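Local coordinates for AT-rich interactive domain-containing protein 4 (Arabidopsis thaliana, PDB 6LQF) that recognises DNA and the methylated tail of histone H3 through a joined ARID domain and PHD finger, and as an ISWI component regulates the floral transition, at residues 58-63 with 97-102; 64-69 with 117-122; 72-77 with 127-132; 135-140 with 154-159. One frame throughout, in Å; residues are numbered along the deposited sequence.

From the N terminus come the hairpin 58-63, the start of helix 66-74 in 64-69, and that helix's end in 72-77. Their partners come in the same order, 97-102, 117-122 and 127-132, so contacts 1, 2 and 3, closing loops of 33, 47 and 49 residues, all cross one another. Contact 1 ties the DNA-facing hairpin to the loop before helix 107-118, contact 2 packs helix 66-74 on the junction of helices 107-118 and 120-124, and contact 3 joins the helix's end to the linker into the PHD finger. Asn97 OD1, bonded to Asp65 N, couples contacts 1 and 2. Contact 4 follows in series, closing a short loop around zinc; its Trp154 packs against contact 3.

Contact 1: 58-63 with 97-102; sequences VLNSKR and NHTLTN. With nucleotides of chain C.
Asn60 and Asn97 each push a carboxamide across to the other segment. The Asn60 amide lies flat between two acceptors: from ND2 one N-H runs to Asn97 O at 2.8 Å, nearly in line with that carbonyl, and the other to Thr99 OG1 at 3.0 Å, both acceptors close to the amide plane. Asn60 chi1 of -163° swings CG opposite the backbone N and out toward the loop. In return, Asn97 crosses Leu59 at about a right angle and splits its ND2 between Leu59 O (2.9 Å) and Arg63 O (3.0 Å), the latter met from well above its carbonyl plane; its OD1 is taken by Asp65 N. Leu59 O also accepts from Lys62 N. With an alanine here, Asn97 O and Thr99 OG1 would probably lose a shared donor and the loop one of its ties to the hairpin. One water links Lys62 NZ to His98 O. Asn60 N and Ser61 N bond to two phosphate oxygens of DA4 of chain C, and Val58 N to OP1 of DT3 of chain C at 2.8 Å. This is a beta hairpin closed by a type I' turn (Leu59 to Lys62), gripping the phosphate backbone through main-chain N-H groups, in an ARID domain.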
# COMPACT_ATOMS: atom_id res chain seq x y z
N VAL A 58 -2.29 -6.72 -17.09
CA VAL A 58 -0.90 -7.18 -17.08
C VAL A 58 -0.01 -5.97 -16.78
O VAL A 58 -0.24 -4.85 -17.29
CB VAL A 58 -0.54 -7.76 -18.43
CG1 VAL A 58 0.94 -8.11 -18.55
CG2 VAL A 58 -1.39 -8.98 -18.69
N LEU A 59 1.01 -6.20 -15.95
CA LEU A 59 2.01 -5.21 -15.58
C LEU A 59 3.37 -5.91 -15.60
O LEU A 59 3.57 -6.89 -14.89
CB LEU A 59 1.74 -4.67 -14.19
CG LEU A 59 2.76 -3.62 -13.73
CD1 LEU A 59 2.62 -2.43 -14.61
CD2 LEU A 59 2.50 -3.24 -12.30
N ASN A 60 4.30 -5.38 -16.39
CA ASN A 60 5.64 -5.92 -16.55
C ASN A 60 5.56 -7.42 -16.87
O ASN A 60 6.26 -8.22 -16.26
CB ASN A 60 6.45 -5.68 -15.28
CG ASN A 60 7.95 -5.83 -15.48
OD1 ASN A 60 8.44 -5.70 -16.58
ND2 ASN A 60 8.69 -6.09 -14.38
N SER A 61 4.68 -7.77 -17.81
CA SER A 61 4.49 -9.14 -18.34
C SER A 61 3.93 -10.16 -17.38
O SER A 61 4.02 -11.37 -17.68
CB SER A 61 5.84 -9.70 -18.85
OG SER A 61 6.41 -8.85 -19.85
N LYS A 62 3.44 -9.76 -16.21
CA LYS A 62 2.77 -10.67 -15.30
C LYS A 62 1.38 -10.14 -14.98
O LYS A 62 1.14 -8.93 -15.07
CB LYS A 62 3.59 -10.89 -14.02
CG LYS A 62 4.89 -11.64 -14.31
CD LYS A 62 5.66 -11.86 -13.02
CE LYS A 62 6.87 -12.73 -13.33
NZ LYS A 62 7.71 -12.96 -12.12
N ARG A 63 0.46 -11.02 -14.60
CA ARG A 63 -0.88 -10.55 -14.20
C ARG A 63 -0.77 -9.55 -13.05
O ARG A 63 0.03 -9.73 -12.16
CB ARG A 63 -1.78 -11.74 -13.79
CG ARG A 63 -3.24 -11.32 -13.54
CD ARG A 63 -4.11 -12.57 -13.20
NE ARG A 63 -3.89 -13.73 -14.10
CZ ARG A 63 -4.60 -13.93 -15.21
NH1 ARG A 63 -5.58 -13.11 -15.59
NH2 ARG A 63 -4.36 -14.98 -15.96
N ASN A 97 4.83 -8.20 -9.78
CA ASN A 97 5.16 -7.63 -11.08
C ASN A 97 6.55 -7.02 -11.12
O ASN A 97 7.07 -6.73 -12.21
CB ASN A 97 4.10 -6.59 -11.45
CG ASN A 97 2.73 -7.16 -11.35
OD1 ASN A 97 2.11 -7.16 -10.29
ND2 ASN A 97 2.26 -7.75 -12.45
N HIS A 98 7.17 -6.78 -9.96
CA HIS A 98 8.50 -6.23 -9.96
C HIS A 98 9.55 -7.18 -10.52
O HIS A 98 9.52 -8.38 -10.22
CB HIS A 98 8.87 -5.87 -8.51
CG HIS A 98 10.27 -5.37 -8.35
ND1 HIS A 98 10.66 -4.09 -8.66
CD2 HIS A 98 11.37 -6.01 -7.88
CE1 HIS A 98 11.94 -3.94 -8.36
NE2 HIS A 98 12.39 -5.09 -7.90
N THR A 99 10.47 -6.64 -11.31
CA THR A 99 11.72 -7.32 -11.62
C THR A 99 12.88 -6.36 -11.33
O THR A 99 12.72 -5.14 -11.38
CB THR A 99 11.78 -7.82 -13.12
OG1 THR A 99 11.55 -6.72 -14.02
CG2 THR A 99 10.74 -8.90 -13.37
N LEU A 100 14.03 -6.94 -10.95
CA LEU A 100 15.22 -6.18 -10.55
C LEU A 100 15.62 -5.17 -11.61
O LEU A 100 15.84 -3.99 -11.32
CB LEU A 100 16.38 -7.14 -10.30
CG LEU A 100 17.65 -6.48 -9.77
CD1 LEU A 100 17.81 -6.83 -8.29
CD2 LEU A 100 18.86 -6.94 -10.60
N THR A 101 15.72 -5.65 -12.83
CA THR A 101 15.99 -4.80 -13.97
C THR A 101 14.71 -4.74 -14.76
O THR A 101 14.24 -5.75 -15.29
CB THR A 101 17.13 -5.34 -14.86
OG1 THR A 101 16.71 -6.57 -15.45
CG2 THR A 101 18.40 -5.55 -14.05
N ASN A 102 14.13 -3.56 -14.78
CA ASN A 102 12.90 -3.30 -15.51
C ASN A 102 13.01 -1.89 -16.03
O ASN A 102 13.77 -1.07 -15.47
CB ASN A 102 11.66 -3.48 -14.62
CG ASN A 102 11.50 -2.36 -13.60
OD1 ASN A 102 11.06 -1.27 -13.93
ND2 ASN A 102 11.85 -2.62 -12.35
P DA C 4 3.62 -4.39 -19.68
OP1 DA C 4 3.91 -5.77 -19.57
OP2 DA C 4 3.39 -3.59 -18.51
O5' DA C 4 4.81 -3.67 -20.44
C5' DA C 4 5.30 -4.21 -21.65
C4' DA C 4 6.39 -3.34 -22.23
O4' DA C 4 5.83 -2.13 -22.77
C3' DA C 4 7.49 -2.90 -21.28
O3' DA C 4 8.66 -2.93 -22.07
C2' DA C 4 7.11 -1.48 -20.93
C1' DA C 4 6.46 -1.00 -22.20
N9 DA C 4 5.44 0.01 -22.06
C8 DA C 4 4.47 0.11 -21.10
N7 DA C 4 3.62 1.08 -21.30
C5 DA C 4 4.05 1.65 -22.48
C6 DA C 4 3.58 2.74 -23.22
N6 DA C 4 2.52 3.46 -22.88
N1 DA C 4 4.24 3.05 -24.36
C2 DA C 4 5.31 2.33 -24.70
N3 DA C 4 5.84 1.29 -24.09
C4 DA C 4 5.16 0.99 -22.97
P DT C 3 -3.16 -3.67 -19.65
OP1 DT C 3 -3.26 -5.00 -19.11
OP2 DT C 3 -3.50 -2.55 -18.84
O5' DT C 3 -1.70 -3.42 -20.21
C5' DT C 3 -1.10 -4.40 -21.03
C4' DT C 3 0.25 -3.95 -21.53
O4' DT C 3 0.06 -2.85 -22.44
C3' DT C 3 1.27 -3.47 -20.49
O3' DT C 3 2.43 -4.26 -20.70
C2' DT C 3 1.52 -2.02 -20.85
C1' DT C 3 1.16 -1.99 -22.32
N1 DT C 3 0.73 -0.70 -22.82
C2 DT C 3 1.25 -0.22 -23.99
O2 DT C 3 2.17 -0.76 -24.58
N3 DT C 3 0.73 0.98 -24.40
C4 DT C 3 -0.29 1.68 -23.80
O4 DT C 3 -0.67 2.73 -24.29
C5 DT C 3 -0.82 1.09 -22.60
C7 DT C 3 -1.93 1.79 -21.87
C6 DT C 3 -0.32 -0.07 -22.20
O HOH W 1 8.36 -10.20 -11.89

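Contact 2: 64-69 with 117-122; sequences LDLFNL and TYLLEY
Asp65 OD2, one residue ahead of the Leu66 that packs on Tyr118 and Leu119, is gripped by two donors: Asn68 ND2 at 2.7 Å and the backbone N of Arg96. The Asn68 bond is nearly straight (171°) and uses the syn lone pair of the carboxylate, with OD2 in the plane of the Asn68 amide. Asp65 OD1 meanwhile takes Asn68 N at 3.2 Å from above the carboxylate plane, an N-cap bond at the start of helix 66-74. The leucines face the helix junction with their methyl groups. Leu66 holds CG opposite its carbonyl carbon (chi1 -69°), and its CD2 does most of the touching: it sits 3.7 Å from Tyr118 CB, the two side chains crossing at about a right angle, and 3.9 Å from Leu119 CD1. Leu119 CD1 also reaches Leu69 CG (3.9 Å), and slots between the two leucines one helical turn apart. Farther out, Leu64 CD2 approaches Tyr118 CE2 at 4.2 Å, obliquely to the ring. Leu30 of helix 26-39 and Phe54 touch Leu66, while Trp87 and Val91 touch Leu69; all five touching residues are buried. With the Leu119 side chain pointing toward the leucines of 64-69, this packing forms part of the hydrophobic core of the helical ARID fold.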
# COMPACT_ATOMS: atom_id res chain seq x y z
N LEU A 64 -1.54 -8.48 -13.09
CA LEU A 64 -1.47 -7.46 -12.05
C LEU A 64 -1.74 -8.02 -10.64
O LEU A 64 -2.76 -8.69 -10.44
CB LEU A 64 -2.49 -6.39 -12.40
CG LEU A 64 -2.58 -5.25 -11.40
CD1 LEU A 64 -1.30 -4.44 -11.41
CD2 LEU A 64 -3.79 -4.42 -11.79
N ASP A 65 -0.83 -7.75 -9.69
CA ASP A 65 -0.91 -8.26 -8.31
C ASP A 65 -1.69 -7.30 -7.40
O ASP A 65 -1.10 -6.42 -6.71
CB ASP A 65 0.52 -8.47 -7.78
CG ASP A 65 0.58 -8.92 -6.32
OD1 ASP A 65 -0.46 -9.18 -5.68
OD2 ASP A 65 1.74 -9.04 -5.83
N LEU A 66 -3.00 -7.43 -7.41
CA LEU A 66 -3.86 -6.48 -6.69
C LEU A 66 -3.74 -6.60 -5.19
O LEU A 66 -3.92 -5.60 -4.47
CB LEU A 66 -5.34 -6.70 -7.07
CG LEU A 66 -5.73 -6.33 -8.46
CD1 LEU A 66 -7.12 -6.89 -8.73
CD2 LEU A 66 -5.79 -4.81 -8.54
N PHE A 67 -3.44 -7.81 -4.69
CA PHE A 67 -3.33 -7.98 -3.24
C PHE A 67 -2.20 -7.17 -2.63
O PHE A 67 -2.39 -6.45 -1.62
CB PHE A 67 -3.11 -9.47 -2.97
CG PHE A 67 -3.09 -9.85 -1.53
CD1 PHE A 67 -4.10 -9.47 -0.65
CD2 PHE A 67 -2.06 -10.64 -1.05
CE1 PHE A 67 -4.07 -9.90 0.69
CE2 PHE A 67 -2.05 -11.04 0.30
CZ PHE A 67 -3.07 -10.70 1.12
N ASN A 68 -1.02 -7.24 -3.25
CA ASN A 68 0.09 -6.49 -2.66
C ASN A 68 -0.04 -5.02 -2.98
O ASN A 68 0.35 -4.20 -2.14
CB ASN A 68 1.42 -7.05 -3.13
CG ASN A 68 1.73 -8.36 -2.41
OD1 ASN A 68 1.77 -8.35 -1.16
ND2 ASN A 68 1.85 -9.46 -3.13
N LEU A 69 -0.64 -4.65 -4.13
CA LEU A 69 -0.87 -3.23 -4.43
C LEU A 69 -1.77 -2.65 -3.32
O LEU A 69 -1.49 -1.55 -2.75
CB LEU A 69 -1.55 -3.11 -5.82
CG LEU A 69 -2.14 -1.73 -6.18
CD1 LEU A 69 -1.00 -0.72 -6.13
CD2 LEU A 69 -2.74 -1.76 -7.62
N THR A 117 -9.17 1.92 -10.86
CA THR A 117 -10.08 0.98 -11.53
C THR A 117 -10.59 -0.12 -10.59
O THR A 117 -11.80 -0.41 -10.54
CB THR A 117 -9.32 0.36 -12.72
OG1 THR A 117 -8.94 1.43 -13.61
CG2 THR A 117 -10.18 -0.70 -13.50
N TYR A 118 -9.66 -0.79 -9.87
CA TYR A 118 -10.02 -2.01 -9.19
C TYR A 118 -10.28 -1.85 -7.70
O TYR A 118 -11.01 -2.66 -7.09
CB TYR A 118 -8.92 -3.08 -9.37
CG TYR A 118 -8.84 -3.63 -10.76
CD1 TYR A 118 -9.72 -4.63 -11.18
CD2 TYR A 118 -7.87 -3.16 -11.66
CE1 TYR A 118 -9.66 -5.14 -12.46
CE2 TYR A 118 -7.78 -3.69 -12.96
CZ TYR A 118 -8.70 -4.67 -13.35
OH TYR A 118 -8.62 -5.21 -14.62
N LEU A 119 -9.61 -0.84 -7.07
CA LEU A 119 -9.47 -0.89 -5.61
C LEU A 119 -9.97 0.33 -4.86
O LEU A 119 -10.19 0.24 -3.64
CB LEU A 119 -7.99 -1.12 -5.25
CG LEU A 119 -7.40 -2.47 -5.68
CD1 LEU A 119 -5.85 -2.50 -5.42
CD2 LEU A 119 -8.12 -3.55 -4.91
N LEU A 120 -10.21 1.47 -5.52
CA LEU A 120 -10.52 2.67 -4.74
C LEU A 120 -11.88 2.61 -4.04
O LEU A 120 -12.01 2.88 -2.83
CB LEU A 120 -10.43 3.87 -5.65
CG LEU A 120 -10.63 5.16 -4.90
CD1 LEU A 120 -9.67 5.36 -3.73
CD2 LEU A 120 -10.42 6.27 -5.93
N GLU A 121 -12.92 2.22 -4.80
CA GLU A 121 -14.22 2.05 -4.17
C GLU A 121 -14.19 0.97 -3.10
O GLU A 121 -14.78 1.09 -2.04
CB GLU A 121 -15.27 1.69 -5.23
CG GLU A 121 -15.45 2.85 -6.19
CD GLU A 121 -16.47 2.59 -7.29
OE1 GLU A 121 -16.91 1.42 -7.47
OE2 GLU A 121 -16.83 3.59 -7.96
N TYR A 122 -13.45 -0.10 -3.41
CA TYR A 122 -13.27 -1.16 -2.40
C TYR A 122 -12.64 -0.64 -1.12
O TYR A 122 -13.10 -0.96 -0.03
CB TYR A 122 -12.43 -2.30 -2.99
CG TYR A 122 -12.30 -3.52 -2.08
CD1 TYR A 122 -11.28 -3.58 -1.10
CD2 TYR A 122 -13.16 -4.60 -2.23
CE1 TYR A 122 -11.17 -4.64 -0.27
CE2 TYR A 122 -13.05 -5.72 -1.41
CZ TYR A 122 -12.07 -5.72 -0.44
OH TYR A 122 -11.95 -6.81 0.39

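Contact 3: 72-77 with 127-132; sequences EVVSRG and DDVDGE
Val129 has CG1 opposite its backbone N (chi1 172°), which lays that methyl against Gly77, 3.3 Å from its carbonyl C, while CG2 turns to Val74 CB at 4.0 Å. The backbone brings Asp130 CB to 3.3 Å from Ser75 O, and CG opposite the backbone N (chi1 -169°) carries the carboxylate on, with OD1 accepting from Glu132 N at 2.9 Å, an Asx turn. Between these two side chains the backbone makes the one direct hydrogen bond across the contact: Asp130 N donates almost straight to Val74 O at 3.0 Å. Val74 O is gripped twice, since Gly77 N reaches it from the opposite face of the carbonyl plane. Gly77, with positive phi, is the C-prime residue of a Schellman motif that ends helix 66-74, and because Val74 O at this helix end also accepts from Asp130 N, the end of the ARID helix is joined to the chain entering the PHD finger. A water links Ser75 O to Asp130 OD2, weakly at the latter. An alanine in place of Asp130 would probably leave Glu132 N without its acceptor and the chain entering the finger less well fixed. Asp130 also packs on the modified side chain of the bound histone peptide. Within 72-77, Arg76 NH1 forms a salt bridge with Glu72 OE1 at 2.8 Å; Glu72 also pairs with a basic peptide side chain, and Arg76 NE bonds the peptide backbone.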
# COMPACT_ATOMS: atom_id res chain seq x y z
N GLU A 72 -0.01 -2.44 0.26
CA GLU A 72 1.00 -1.40 0.39
C GLU A 72 0.37 -0.01 0.46
O GLU A 72 0.87 0.91 1.17
CB GLU A 72 2.00 -1.44 -0.76
CG GLU A 72 2.89 -2.70 -0.72
CD GLU A 72 3.57 -2.96 0.64
OE1 GLU A 72 4.03 -1.99 1.29
OE2 GLU A 72 3.68 -4.14 1.10
N VAL A 73 -0.73 0.20 -0.21
CA VAL A 73 -1.37 1.52 -0.21
C VAL A 73 -2.17 1.75 1.05
O VAL A 73 -2.03 2.84 1.67
CB VAL A 73 -2.28 1.69 -1.45
CG1 VAL A 73 -3.16 2.97 -1.32
CG2 VAL A 73 -1.39 1.80 -2.69
N VAL A 74 -2.91 0.74 1.52
CA VAL A 74 -3.76 1.04 2.68
C VAL A 74 -2.88 1.12 3.94
O VAL A 74 -3.22 1.86 4.88
CB VAL A 74 -4.91 0.07 2.89
CG1 VAL A 74 -5.81 0.14 1.64
CG2 VAL A 74 -4.42 -1.39 3.11
N SER A 75 -1.74 0.42 3.96
CA SER A 75 -0.82 0.51 5.14
C SER A 75 -0.23 1.90 5.26
O SER A 75 0.25 2.26 6.36
CB SER A 75 0.27 -0.53 5.03
OG SER A 75 1.19 -0.23 4.01
N ARG A 76 -0.26 2.68 4.18
CA ARG A 76 0.27 4.05 4.19
C ARG A 76 -0.80 5.13 4.26
O ARG A 76 -0.51 6.34 4.14
CB ARG A 76 1.15 4.28 2.97
CG ARG A 76 2.43 3.43 3.08
CD ARG A 76 3.24 3.54 1.84
NE ARG A 76 4.56 2.92 2.00
CZ ARG A 76 4.80 1.62 1.83
NH1 ARG A 76 3.82 0.80 1.52
NH2 ARG A 76 6.02 1.14 1.99
N GLY A 77 -2.04 4.73 4.55
CA GLY A 77 -3.08 5.72 4.73
C GLY A 77 -4.06 5.81 3.60
O GLY A 77 -4.96 6.64 3.67
N ASP A 127 -12.41 -1.43 6.00
CA ASP A 127 -11.79 -0.73 7.14
C ASP A 127 -10.36 -1.17 7.29
O ASP A 127 -9.91 -1.55 8.38
CB ASP A 127 -12.58 -0.98 8.41
CG ASP A 127 -13.98 -0.44 8.33
OD1 ASP A 127 -14.13 0.78 8.07
OD2 ASP A 127 -14.93 -1.24 8.48
N ASP A 128 -9.63 -1.10 6.19
CA ASP A 128 -8.29 -1.61 6.13
C ASP A 128 -7.20 -0.55 6.20
O ASP A 128 -6.01 -0.91 6.22
CB ASP A 128 -8.11 -2.40 4.85
CG ASP A 128 -9.13 -3.51 4.70
OD1 ASP A 128 -9.45 -4.17 5.72
OD2 ASP A 128 -9.56 -3.75 3.57
N VAL A 129 -7.58 0.72 6.18
CA VAL A 129 -6.56 1.79 6.10
C VAL A 129 -5.93 2.11 7.44
O VAL A 129 -6.66 2.27 8.43
CB VAL A 129 -7.18 3.08 5.49
CG1 VAL A 129 -6.20 4.25 5.58
CG2 VAL A 129 -7.57 2.78 4.04
N ASP A 130 -4.59 2.17 7.49
CA ASP A 130 -3.82 2.49 8.71
C ASP A 130 -3.98 3.92 9.14
O ASP A 130 -3.82 4.85 8.31
CB ASP A 130 -2.35 2.17 8.47
CG ASP A 130 -1.55 2.20 9.77
OD1 ASP A 130 -1.35 3.30 10.34
OD2 ASP A 130 -1.10 1.12 10.21
N GLY A 131 -4.41 4.10 10.38
CA GLY A 131 -4.59 5.45 10.91
C GLY A 131 -3.85 5.59 12.24
O GLY A 131 -4.28 6.37 13.10
N GLU A 132 -2.73 4.90 12.37
CA GLU A 132 -1.89 4.96 13.58
C GLU A 132 -1.36 6.35 13.84
O GLU A 132 -1.09 7.10 12.90
CB GLU A 132 -0.70 4.02 13.47
CG GLU A 132 -1.00 2.55 13.41
CD GLU A 132 0.28 1.77 13.22
OE1 GLU A 132 1.24 2.01 14.00
OE2 GLU A 132 0.35 0.97 12.27
O HOH W 2 1.15 0.53 8.29

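Contact 4: 135-140 with 154-159; sequences LICRSS and WAHFGC. With ZN (zinc ion), chain G.
Cys137, His156 and Cys159 converge on one zinc ion, and their conformations decide how. Cys137 places SG between its backbone N and carbonyl carbon (chi1 74°), a crowded position that turns the sulfur inward to the metal at 2.4 Å. Cys159 takes the other course, with SG beside its backbone N (chi1 -76°), and binds zinc at 2.3 Å while lying across Cys137 CB. The His156 ring offers ND1 at 2.1 Å; its far nitrogen, NE2, is bonded to the backbone O of Thr141, a second-shell hold that limits rotation of the ring. Cys137 SG lies at the ring's edge, in its plane, and also accepts from Ser139 N. Cys134 supplies the fourth ligand. The loop is fixed by Leu135 N, which donates to Trp154 O at 2.9 Å. Leu135 has a strained chi2 of 91°, turning CD2 to within 3.9 Å of Ala155 CB, and also touches Cys181, a ligand of the second zinc. Ile136 is extended along CG1, and its CD1 lies against Cys159, 3.3 Å from its O and 3.7 Å from its CB, beside the metal site. Trp154 points the other way, packing on the modified side chain of the bound peptide, consistent with a wall of the methyl-lysine pocket. Together these form the three-cysteine, one-histidine site of the PHD finger, whose two zinc sites interleave along the chain in the cross-brace topology.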
# COMPACT_ATOMS: atom_id res chain seq x y z
N LEU A 135 4.42 7.41 17.20
CA LEU A 135 4.82 6.71 18.42
C LEU A 135 5.50 7.66 19.36
O LEU A 135 5.56 7.37 20.57
CB LEU A 135 5.75 5.51 18.08
CG LEU A 135 7.10 5.82 17.40
CD1 LEU A 135 8.22 6.02 18.41
CD2 LEU A 135 7.50 4.70 16.42
N ILE A 136 6.04 8.76 18.83
CA ILE A 136 6.69 9.78 19.71
C ILE A 136 5.71 10.77 20.29
O ILE A 136 5.58 10.86 21.51
CB ILE A 136 7.79 10.54 18.94
CG1 ILE A 136 8.87 9.54 18.52
CG2 ILE A 136 8.41 11.62 19.84
CD1 ILE A 136 9.82 10.03 17.43
N CYS A 137 5.01 11.52 19.44
CA CYS A 137 4.12 12.60 19.93
C CYS A 137 2.66 12.24 20.12
O CYS A 137 1.89 13.05 20.63
CB CYS A 137 4.18 13.80 19.00
SG CYS A 137 3.28 13.56 17.42
N ARG A 138 2.26 11.08 19.63
CA ARG A 138 0.93 10.48 19.84
C ARG A 138 -0.17 11.22 19.08
O ARG A 138 -1.35 11.08 19.42
CB ARG A 138 0.59 10.39 21.34
CG ARG A 138 1.72 9.98 22.27
CD ARG A 138 2.33 8.61 21.97
NE ARG A 138 1.32 7.58 21.72
CZ ARG A 138 1.57 6.28 21.63
NH1 ARG A 138 2.81 5.81 21.80
NH2 ARG A 138 0.58 5.43 21.38
N SER A 139 0.20 11.98 18.06
CA SER A 139 -0.79 12.65 17.22
C SER A 139 -0.70 12.17 15.77
O SER A 139 0.25 11.45 15.41
CB SER A 139 -0.58 14.16 17.26
OG SER A 139 0.28 14.58 16.21
N SER A 140 -1.67 12.58 14.95
CA SER A 140 -1.71 12.18 13.54
C SER A 140 -1.41 13.32 12.57
O SER A 140 -1.82 13.25 11.39
CB SER A 140 -3.07 11.60 13.19
OG SER A 140 -3.21 10.32 13.78
N TRP A 154 4.77 3.75 13.60
CA TRP A 154 5.08 4.86 12.75
C TRP A 154 5.46 6.11 13.52
O TRP A 154 4.94 6.32 14.59
CB TRP A 154 3.86 5.22 11.92
CG TRP A 154 3.56 4.25 10.77
CD1 TRP A 154 2.73 3.18 10.77
CD2 TRP A 154 4.07 4.38 9.44
NE1 TRP A 154 2.69 2.61 9.51
CE2 TRP A 154 3.48 3.36 8.67
CE3 TRP A 154 4.91 5.31 8.82
CZ2 TRP A 154 3.78 3.19 7.31
CZ3 TRP A 154 5.21 5.15 7.48
CH2 TRP A 154 4.62 4.14 6.73
N ALA A 155 6.43 6.85 13.01
CA ALA A 155 6.88 8.08 13.64
C ALA A 155 6.95 9.23 12.64
O ALA A 155 7.35 9.05 11.49
CB ALA A 155 8.26 7.88 14.27
N HIS A 156 6.57 10.43 13.05
CA HIS A 156 6.97 11.56 12.24
C HIS A 156 8.47 11.68 12.18
O HIS A 156 9.14 11.69 13.24
CB HIS A 156 6.51 12.90 12.84
CG HIS A 156 5.03 13.08 12.87
ND1 HIS A 156 4.31 13.10 14.04
CD2 HIS A 156 4.11 13.18 11.86
CE1 HIS A 156 3.03 13.33 13.78
NE2 HIS A 156 2.88 13.33 12.46
N PHE A 157 9.02 11.91 11.01
CA PHE A 157 10.46 12.11 10.89
C PHE A 157 10.91 13.27 11.75
O PHE A 157 11.97 13.19 12.41
CB PHE A 157 10.79 12.36 9.42
CG PHE A 157 12.25 12.31 9.12
CD1 PHE A 157 12.94 11.12 9.20
CD2 PHE A 157 12.93 13.45 8.70
CE1 PHE A 157 14.31 11.06 8.92
CE2 PHE A 157 14.30 13.41 8.42
CZ PHE A 157 14.98 12.21 8.53
N GLY A 158 10.07 14.31 11.78
CA GLY A 158 10.33 15.55 12.54
C GLY A 158 10.31 15.36 14.03
O GLY A 158 10.83 16.22 14.78
N CYS A 159 9.73 14.27 14.52
CA CYS A 159 9.68 14.06 15.98
C CYS A 159 10.92 13.30 16.49
O CYS A 159 11.07 13.08 17.68
CB CYS A 159 8.40 13.32 16.40
SG CYS A 159 6.87 14.33 16.40
ZN ZN G . 5.10 12.96 15.97